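Local coordinates for ornithine carbamoyltransferase, anabolic (PDB 3TPF), which reversibly transfers the carbamoyl group of carbamoyl phosphate to L-ornithine, giving L-citrulline and phosphate on the pathway to arginine, at residues 32-37 / 56-61; 244-249 / 271-276; 256-261 / 276-281. All blocks are in the same frame, centred on the assembly; numbering follows the deposited sequence.

Contact 1 of 3, residues 32-37 / 56-61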
loop_
_atom_site.group_PDB
_atom_site.type_symbol
_atom_site.label_atom_id
_atom_site.label_comp_id
_atom_site.label_asym_id
_atom_site.label_seq_id
_atom_site.Cartn_x
_atom_site.Cartn_y
_atom_site.Cartn_z
ATOM N N LYS B 32 -3.050 -4.069 23.515
ATOM C CA LYS B 32 -3.420 -3.030 22.526
ATOM C C LYS B 32 -3.395 -1.637 23.134
ATOM O O LYS B 32 -4.401 -1.042 23.468
ATOM C CB LYS B 32 -4.786 -3.345 21.925
ATOM C CG LYS B 32 -4.828 -4.597 21.046
ATOM C CD LYS B 32 -6.154 -4.744 20.281
ATOM C CE LYS B 32 -6.086 -5.853 19.201
ATOM N NZ LYS B 32 -7.345 -6.560 18.833
ATOM N N LEU B 33 -2.180 -1.166 23.327
ATOM C CA LEU B 33 -1.922 0.058 24.067
ATOM C C LEU B 33 -2.083 1.365 23.303
ATOM O O LEU B 33 -2.077 2.427 23.875
ATOM C CB LEU B 33 -0.495 0.006 24.621
ATOM C CG LEU B 33 -0.038 -1.128 25.541
ATOM C CD1 LEU B 33 1.502 -0.926 25.648
ATOM C CD2 LEU B 33 -0.806 -1.147 26.906
ATOM N N LEU B 34 -2.171 1.266 21.998
ATOM C CA LEU B 34 -2.350 2.408 21.154
ATOM C C LEU B 34 -3.607 2.255 20.300
ATOM O O LEU B 34 -3.634 2.547 19.149
ATOM C CB LEU B 34 -1.142 2.558 20.289
ATOM C CG LEU B 34 0.151 2.758 21.025
ATOM C CD1 LEU B 34 1.290 3.027 20.004
ATOM C CD2 LEU B 34 -0.029 3.884 22.031
ATOM N N GLN B 35 -4.709 1.911 20.906
ATOM C CA GLN B 35 -5.962 1.874 20.133
ATOM C C GLN B 35 -6.213 3.137 19.270
ATOM O O GLN B 35 -6.024 4.257 19.690
ATOM C CB GLN B 35 -7.137 1.523 21.003
ATOM C CG GLN B 35 -7.241 0.019 21.171
ATOM C CD GLN B 35 -8.252 -0.353 22.284
ATOM O OE1 GLN B 35 -9.345 0.240 22.372
ATOM N NE2 GLN B 35 -7.867 -1.317 23.151
ATOM N N ASP B 36 -6.592 2.901 18.045
ATOM C CA ASP B 36 -6.877 3.953 17.064
ATOM C C ASP B 36 -5.714 4.903 16.692
ATOM O O ASP B 36 -5.951 5.823 15.931
ATOM C CB ASP B 36 -8.046 4.786 17.485
ATOM C CG ASP B 36 -9.330 3.953 17.605
ATOM O OD1 ASP B 36 -9.399 2.864 16.933
ATOM O OD2 ASP B 36 -10.264 4.389 18.381
ATOM N N LYS B 37 -4.502 4.671 17.149
ATOM C CA LYS B 37 -3.476 5.554 16.850
ATOM C C LYS B 37 -2.874 5.305 15.449
ATOM O O LYS B 37 -2.952 4.229 14.923
ATOM C CB LYS B 37 -2.375 5.414 17.866
ATOM C CG LYS B 37 -2.782 5.796 19.274
ATOM C CD LYS B 37 -2.585 7.277 19.582
ATOM C CE LYS B 37 -3.395 7.614 20.838
ATOM N NZ LYS B 37 -2.679 8.401 21.876
ATOM N N LEU B 56 3.202 -4.031 11.650
ATOM C CA LEU B 56 2.656 -4.953 12.582
ATOM C C LEU B 56 2.755 -4.382 13.992
ATOM O O LEU B 56 1.882 -4.648 14.850
ATOM C CB LEU B 56 3.331 -6.298 12.497
ATOM C CG LEU B 56 3.065 -7.222 11.316
ATOM C CD1 LEU B 56 3.957 -8.424 11.617
ATOM C CD2 LEU B 56 1.678 -7.818 11.134
ATOM N N ALA B 57 3.791 -3.583 14.244
ATOM C CA ALA B 57 3.914 -3.039 15.594
ATOM C C ALA B 57 2.649 -2.225 15.918
ATOM O O ALA B 57 1.883 -2.539 16.871
ATOM C CB ALA B 57 5.159 -2.215 15.741
ATOM N N ILE B 58 2.385 -1.212 15.086
ATOM C CA ILE B 58 1.242 -0.367 15.389
ATOM C C ILE B 58 -0.086 -1.158 15.304
ATOM O O ILE B 58 -1.007 -0.909 16.101
ATOM C CB ILE B 58 1.104 0.778 14.455
ATOM C CG1 ILE B 58 0.089 1.809 14.950
ATOM C CG2 ILE B 58 0.772 0.173 13.055
ATOM C CD1 ILE B 58 0.665 2.704 15.961
ATOM N N THR B 59 -0.162 -2.114 14.363
ATOM C CA THR B 59 -1.405 -2.817 14.118
ATOM C C THR B 59 -1.777 -3.598 15.372
ATOM O O THR B 59 -2.853 -3.459 15.878
ATOM C CB THR B 59 -1.318 -3.723 12.932
ATOM O OG1 THR B 59 -1.238 -2.905 11.775
ATOM C CG2 THR B 59 -2.556 -4.523 12.739
ATOM N N GLU B 60 -0.821 -4.364 15.869
ATOM C CA GLU B 60 -1.012 -5.203 17.013
ATOM C C GLU B 60 -1.281 -4.398 18.236
ATOM O O GLU B 60 -1.921 -4.863 19.184
ATOM C CB GLU B 60 0.220 -6.042 17.255
ATOM C CG GLU B 60 0.424 -7.134 16.226
ATOM C CD GLU B 60 1.611 -8.052 16.537
ATOM O OE1 GLU B 60 2.140 -7.968 17.703
ATOM O OE2 GLU B 60 2.021 -8.829 15.603
ATOM N N LEU B 61 -0.755 -3.188 18.235
ATOM C CA LEU B 61 -0.967 -2.253 19.359
ATOM C C LEU B 61 -2.363 -1.570 19.300
ATOM O O LEU B 61 -2.663 -0.730 20.124
ATOM C CB LEU B 61 0.201 -1.202 19.412
ATOM C CG LEU B 61 1.581 -1.583 20.064
ATOM C CD1 LEU B 61 2.779 -0.662 19.803
ATOM C CD2 LEU B 61 1.334 -1.779 21.555
#
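Leu34 and Leu61 meet twice, once through the backbone and once through their side chains. The amide of Leu34 donates to Leu61 O, with N and O 2.8 Å apart; the donor lies in the carbonyl plane and the N-H...O angle is 145°. Leu33 N also comes near that oxygen, but its angle is too poor for a bond. Followed outward, Leu34 CB rests 3.6 Å from Leu61 O and also touches Leu61 CB. With CG anti to the carbonyl carbon (chi1 -60°), the leucine then runs alongside Leu61, both pointing the same way. At the tip, Leu34 CD1 is 4.0 Å from Leu61 CD1 and 4.1 Å from Ile58 CD1, whose side chain crosses at about a right angle. The other branch of Leu61, CD2, takes up Leu33 CB at 4.0 Å. Beside this apolar cluster the aliphatic part of Lys32 passes the helix end, its CG 3.5 Å from Glu60 O, while NZ goes on to a salt bridge with Asp36 of the second subunit. Glu60 OE1 forms a salt bridge with Lys294 NZ of helix 279-302. Leu34 to Lys37 form a type II beta turn, closed by a 3.0 Å bond from Lys37 N to Leu34 O, that leads into strand 38-43. The arrangement joins the C-terminal end of helix 48-60 to the connection entering a parallel strand, within the alpha/beta carbamoyl phosphate-binding domain.

Contact 2 of 3, residues 244-249 / 271-276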
loop_
_atom_site.group_PDB
_atom_site.type_symbol
_atom_site.label_atom_id
_atom_site.label_comp_id
_atom_site.label_asym_id
_atom_site.label_seq_id
_atom_site.Cartn_x
_atom_site.Cartn_y
_atom_site.Cartn_z
ATOM N N ILE B 244 33.224 -13.261 8.510
ATOM C CA ILE B 244 32.985 -14.144 9.660
ATOM C C ILE B 244 32.758 -15.580 9.217
ATOM O O ILE B 244 31.811 -15.896 8.490
ATOM C CB ILE B 244 31.783 -13.760 10.491
ATOM C CG1 ILE B 244 31.942 -12.332 10.996
ATOM C CG2 ILE B 244 31.610 -14.723 11.631
ATOM C CD1 ILE B 244 33.257 -12.049 11.715
ATOM N N ASP B 245 33.689 -16.431 9.603
ATOM C CA ASP B 245 33.655 -17.830 9.249
ATOM C C ASP B 245 33.937 -18.658 10.496
ATOM O O ASP B 245 34.086 -18.105 11.579
ATOM C CB ASP B 245 34.609 -18.162 8.069
ATOM C CG ASP B 245 36.082 -17.754 8.299
ATOM O OD1 ASP B 245 36.875 -18.011 7.350
ATOM O OD2 ASP B 245 36.459 -17.234 9.374
ATOM N N GLU B 246 33.978 -19.982 10.344
ATOM C CA GLU B 246 34.138 -20.912 11.484
ATOM C C GLU B 246 35.360 -20.550 12.317
ATOM O O GLU B 246 35.302 -20.495 13.550
ATOM C CB GLU B 246 34.210 -22.373 11.009
ATOM C CG GLU B 246 33.568 -23.393 11.959
ATOM C CD GLU B 246 34.121 -24.820 11.789
ATOM O OE1 GLU B 246 33.311 -25.771 11.559
ATOM O OE2 GLU B 246 35.377 -25.000 11.882
ATOM N N LYS B 247 36.473 -20.311 11.641
ATOM C CA LYS B 247 37.728 -19.998 12.372
ATOM C C LYS B 247 37.580 -18.728 13.186
ATOM O O LYS B 247 38.140 -18.629 14.282
ATOM C CB LYS B 247 38.998 -19.878 11.488
ATOM C CG LYS B 247 40.298 -19.873 12.327
ATOM C CD LYS B 247 41.552 -19.828 11.474
ATOM N N ALA B 248 36.890 -17.755 12.601
ATOM C CA ALA B 248 36.700 -16.465 13.254
ATOM C C ALA B 248 35.848 -16.639 14.513
ATOM O O ALA B 248 36.208 -16.156 15.567
ATOM C CB ALA B 248 36.077 -15.451 12.318
HETATM N N MSE B 249 34.737 -17.355 14.387
HETATM C CA MSE B 249 33.855 -17.615 15.538
HETATM C C MSE B 249 34.549 -18.403 16.590
HETATM O O MSE B 249 34.228 -18.258 17.777
HETATM C CB MSE B 249 32.606 -18.418 15.202
HETATM C CG MSE B 249 31.538 -17.648 14.430
HETATM SE SE MSE B 249 31.045 -15.888 15.252
HETATM C CE MSE B 249 29.839 -16.316 16.795
ATOM N N SER B 271 30.150 -16.479 5.966
ATOM C CA SER B 271 30.102 -17.751 5.248
ATOM C C SER B 271 28.719 -18.392 5.394
ATOM O O SER B 271 28.053 -18.253 6.393
ATOM C CB SER B 271 31.154 -18.696 5.761
ATOM O OG SER B 271 30.774 -19.225 7.006
ATOM N N GLU B 272 28.351 -19.160 4.389
ATOM C CA GLU B 272 27.101 -19.919 4.366
ATOM C C GLU B 272 26.991 -20.832 5.589
ATOM O O GLU B 272 25.998 -20.825 6.301
ATOM C CB GLU B 272 27.011 -20.770 3.107
ATOM C CG GLU B 272 25.609 -21.298 2.822
ATOM C CD GLU B 272 25.311 -22.698 3.381
ATOM O OE1 GLU B 272 26.284 -23.449 3.612
ATOM O OE2 GLU B 272 24.103 -23.070 3.504
ATOM N N GLU B 273 28.071 -21.573 5.843
ATOM C CA GLU B 273 28.119 -22.543 6.950
ATOM C C GLU B 273 27.768 -21.836 8.243
ATOM O O GLU B 273 26.804 -22.191 8.894
ATOM C CB GLU B 273 29.479 -23.351 7.056
ATOM C CG GLU B 273 29.245 -24.805 7.631
ATOM C CD GLU B 273 30.405 -25.487 8.421
ATOM O OE1 GLU B 273 31.107 -24.788 9.238
ATOM O OE2 GLU B 273 30.578 -26.751 8.246
ATOM N N ILE B 274 28.498 -20.771 8.535
ATOM C CA ILE B 274 28.386 -20.076 9.794
ATOM C C ILE B 274 27.061 -19.353 9.963
ATOM O O ILE B 274 26.489 -19.278 11.052
ATOM C CB ILE B 274 29.567 -19.101 10.020
ATOM C CG1 ILE B 274 29.900 -19.058 11.499
ATOM C CG2 ILE B 274 29.275 -17.704 9.528
ATOM C CD1 ILE B 274 30.332 -20.418 11.993
ATOM N N PHE B 275 26.586 -18.822 8.866
ATOM C CA PHE B 275 25.315 -18.112 8.850
ATOM C C PHE B 275 24.201 -19.064 9.200
ATOM O O PHE B 275 23.446 -18.831 10.130
ATOM C CB PHE B 275 25.042 -17.522 7.482
ATOM C CG PHE B 275 23.747 -16.773 7.387
ATOM C CD1 PHE B 275 22.621 -17.390 6.937
ATOM C CD2 PHE B 275 23.663 -15.440 7.746
ATOM C CE1 PHE B 275 21.400 -16.699 6.855
ATOM C CE2 PHE B 275 22.434 -14.747 7.703
ATOM C CZ PHE B 275 21.301 -15.378 7.244
ATOM N N GLU B 276 24.153 -20.164 8.481
ATOM C CA GLU B 276 23.163 -21.195 8.782
ATOM C C GLU B 276 23.344 -21.812 10.186
ATOM O O GLU B 276 22.361 -22.138 10.887
ATOM C CB GLU B 276 23.122 -22.268 7.733
ATOM C CG GLU B 276 22.462 -21.815 6.426
ATOM C CD GLU B 276 20.984 -21.455 6.601
ATOM O OE1 GLU B 276 20.303 -22.014 7.524
ATOM O OE2 GLU B 276 20.477 -20.655 5.781
#
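Ile274 reaches from its helix to Met249, a selenomethionine, and to the turn before helix 246-251. Its CG1 lies 3.6 Å from Met249 CG, the two side chains crossing at a slant; its CD1 touches Glu246 CA at 3.9 Å, and its CG2 approaches Ile244 O. That same carbonyl accepts from Ser271 N at 3.1 Å, in a fairly straight bond (N-H...O 163°). The next shell fixes the helix starts. Ser271 is an N-cap: chi1 of 75° sets OG between its own N and carbonyl carbon, where it accepts from Ile274 N at 3.1 Å. Asp245 caps the other helix through OD2, which takes Ala248 N at 3.3 Å; the donor meets the anti side of the carboxylate, 33° out of its plane. Farther out, Ile244 and Met249 rest on Val218 of strand 217-220, and both they and Ile274 touch Leu258 of strand 257-260, so the pair of helix starts is seated against the sheet of the ornithine-binding domain. Toward solvent, the like charges of Glu246 and Glu273 come close, an approach that is probably unfavourable or screened by solvent. The chemistry implies that cohesion probably rests on Ile274 against Met249 and the turn, and on the one backbone bond between the segments leading into the two helices, each helix start being capped by its own N-cap residue.

Contact 3 of 3, residues 256-261 / 276-281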
loop_
_atom_site.group_PDB
_atom_site.type_symbol
_atom_site.label_atom_id
_atom_site.label_comp_id
_atom_site.label_asym_id
_atom_site.label_seq_id
_atom_site.Cartn_x
_atom_site.Cartn_y
_atom_site.Cartn_z
ATOM N N ALA B 256 29.219 -18.266 21.659
ATOM C CA ALA B 256 28.987 -16.863 21.241
ATOM C C ALA B 256 27.996 -16.849 20.094
ATOM O O ALA B 256 28.056 -17.742 19.236
ATOM C CB ALA B 256 30.299 -16.192 20.819
ATOM N N ILE B 257 27.079 -15.895 20.113
ATOM C CA ILE B 257 26.056 -15.749 19.071
ATOM C C ILE B 257 26.502 -14.796 17.989
ATOM O O ILE B 257 27.294 -13.869 18.248
ATOM C CB ILE B 257 24.698 -15.266 19.591
ATOM C CG1 ILE B 257 24.811 -13.919 20.285
ATOM C CG2 ILE B 257 24.115 -16.245 20.560
ATOM C CD1 ILE B 257 23.442 -13.328 20.604
ATOM N N LEU B 258 26.054 -15.061 16.763
ATOM C CA LEU B 258 26.375 -14.229 15.601
ATOM C C LEU B 258 25.110 -13.441 15.206
ATOM O O LEU B 258 24.072 -14.018 14.955
ATOM C CB LEU B 258 26.844 -15.080 14.422
ATOM C CG LEU B 258 26.996 -14.337 13.071
ATOM C CD1 LEU B 258 28.075 -13.284 13.201
ATOM C CD2 LEU B 258 27.238 -15.324 11.956
ATOM N N LEU B 259 25.207 -12.138 15.163
ATOM C CA LEU B 259 24.102 -11.290 14.764
ATOM C C LEU B 259 24.402 -10.610 13.425
ATOM O O LEU B 259 25.547 -10.281 13.148
ATOM C CB LEU B 259 23.829 -10.194 15.782
ATOM C CG LEU B 259 23.276 -10.589 17.136
ATOM C CD1 LEU B 259 23.038 -9.350 17.948
ATOM C CD2 LEU B 259 21.959 -11.418 16.918
ATOM N N HIS B 260 23.379 -10.515 12.583
ATOM C CA HIS B 260 23.421 -9.884 11.280
ATOM C C HIS B 260 22.065 -9.260 11.024
ATOM O O HIS B 260 21.056 -9.907 11.192
ATOM C CB HIS B 260 23.679 -10.917 10.200
ATOM C CG HIS B 260 24.084 -10.333 8.878
ATOM N ND1 HIS B 260 23.369 -9.340 8.243
ATOM C CD2 HIS B 260 25.119 -10.640 8.048
ATOM C CE1 HIS B 260 23.967 -9.046 7.097
ATOM N NE2 HIS B 260 25.024 -9.827 6.949
ATOM N N CYS B 261 22.028 -8.003 10.606
ATOM C CA CYS B 261 20.728 -7.271 10.454
ATOM C C CYS B 261 20.008 -7.686 9.209
ATOM O O CYS B 261 18.800 -7.567 9.133
ATOM C CB CYS B 261 20.848 -5.752 10.449
ATOM S SG CYS B 261 21.989 -5.133 9.179
ATOM N N GLU B 276 24.153 -20.164 8.481
ATOM C CA GLU B 276 23.163 -21.195 8.782
ATOM C C GLU B 276 23.344 -21.812 10.186
ATOM O O GLU B 276 22.361 -22.138 10.887
ATOM C CB GLU B 276 23.122 -22.268 7.733
ATOM C CG GLU B 276 22.462 -21.815 6.426
ATOM C CD GLU B 276 20.984 -21.455 6.601
ATOM O OE1 GLU B 276 20.303 -22.014 7.524
ATOM O OE2 GLU B 276 20.477 -20.655 5.781
ATOM N N LYS B 277 24.590 -21.890 10.636
ATOM C CA LYS B 277 24.865 -22.376 12.005
ATOM C C LYS B 277 24.103 -21.511 13.010
ATOM O O LYS B 277 23.479 -22.021 13.932
ATOM C CB LYS B 277 26.346 -22.399 12.345
ATOM C CG LYS B 277 26.670 -23.323 13.512
ATOM C CD LYS B 277 27.999 -22.969 14.151
ATOM C CE LYS B 277 28.356 -23.784 15.422
ATOM N NZ LYS B 277 28.766 -22.855 16.567
ATOM N N HIS B 278 24.064 -20.233 12.752
ATOM C CA HIS B 278 23.275 -19.330 13.585
ATOM C C HIS B 278 21.894 -18.890 13.048
ATOM O O HIS B 278 21.402 -17.837 13.401
ATOM C CB HIS B 278 24.091 -18.091 13.850
ATOM C CG HIS B 278 25.282 -18.356 14.670
ATOM N ND1 HIS B 278 26.502 -18.708 14.115
ATOM C CD2 HIS B 278 25.440 -18.384 16.022
ATOM C CE1 HIS B 278 27.368 -18.902 15.100
ATOM N NE2 HIS B 278 26.751 -18.703 16.257
ATOM N N ALA B 279 21.278 -19.657 12.187
ATOM C CA ALA B 279 19.969 -19.255 11.716
ATOM C C ALA B 279 18.996 -18.949 12.893
ATOM O O ALA B 279 18.390 -17.899 12.899
ATOM C CB ALA B 279 19.383 -20.267 10.764
ATOM N N ASP B 280 18.912 -19.792 13.903
ATOM C CA ASP B 280 17.914 -19.555 14.941
ATOM C C ASP B 280 18.016 -18.167 15.521
ATOM O O ASP B 280 16.997 -17.474 15.694
ATOM C CB ASP B 280 17.987 -20.542 16.091
ATOM C CG ASP B 280 17.589 -21.945 15.695
ATOM O OD1 ASP B 280 16.704 -22.146 14.863
ATOM O OD2 ASP B 280 18.179 -22.907 16.207
ATOM N N VAL B 281 19.225 -17.756 15.870
ATOM C CA VAL B 281 19.404 -16.463 16.531
ATOM C C VAL B 281 19.232 -15.347 15.553
ATOM O O VAL B 281 18.707 -14.303 15.883
ATOM C CB VAL B 281 20.730 -16.321 17.348
ATOM C CG1 VAL B 281 21.940 -16.018 16.430
ATOM C CG2 VAL B 281 20.563 -15.230 18.377
#
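Strand 257-260 passes the break between helices 272-277 and 279-302, where Leu258 and His278 have CA atoms 6.3 Å apart and Ala279 N bonds back to Glu276 O. The Leu258 and His278 side chains cross at about a right angle. Leu258 CB sits over one face of the His278 ring, 3.7 Å from the centroid and 13° off the normal, a CH-pi contact; Leu258 N lies over the same face, 3.5 Å from His278 CD2. At the ring edge, near its plane, NE2 donates weakly to Ala256 O at 3.4 Å. The main tie is at the other ring nitrogen, ND1, bonded to Ile274 O one helical turn back; together the two would probably limit rotation. Both nitrogens donating at once would suggest, without proving, a protonated ring. With CG anti to the carbonyl carbon (chi1 -66°), the ring projects from the helix break to the strand. Strand 257-260 is the outermost, within this chain, of the five-stranded parallel sheet in the Rossmann-like ornithine-binding domain, hydrogen-bonded to strand 217-220, and the two consecutive helices lie against it. In the first turn of the following helix, Val281 splits its two methyls between backbone and side chains: CG1 is 3.3 Å from Leu258 O, whereas CG2 meets Ile257 CD1 at 4.1 Å and Leu259 CD2 at 4.3 Å. Trp139 packs on both Ile257 and Val281, whose side chains cross nearly perpendicularly, and Leu259 continues onto Asp132 and Ile136 of helix 126-138. Farther along the chain, Cys261 is predicted to bind carbamoyl phosphate.

Contacts 2 and 3 are neighbours in the ornithine-binding domain, their centres 9 Å apart. They share helix 272-277 and touch directly: Met249 CE lies 3.3 Å from Ala256 O, and Ile274 CG2 is 4.0 Å from Leu258 CD2. Contact 1 belongs to the carbamoyl phosphate-binding domain, with its centre about 38 Å from that of contact 2 and 29 Å from that of contact 3. Helix 279-302, which begins in contact 3, runs back to touch contact 1. Contact 3 holds the predicted ligand residue Cys261, whereas in contact 1 the Glu60 side chain is about 11 Å from that of Arg289, predicted to bind carbamoyl phosphate.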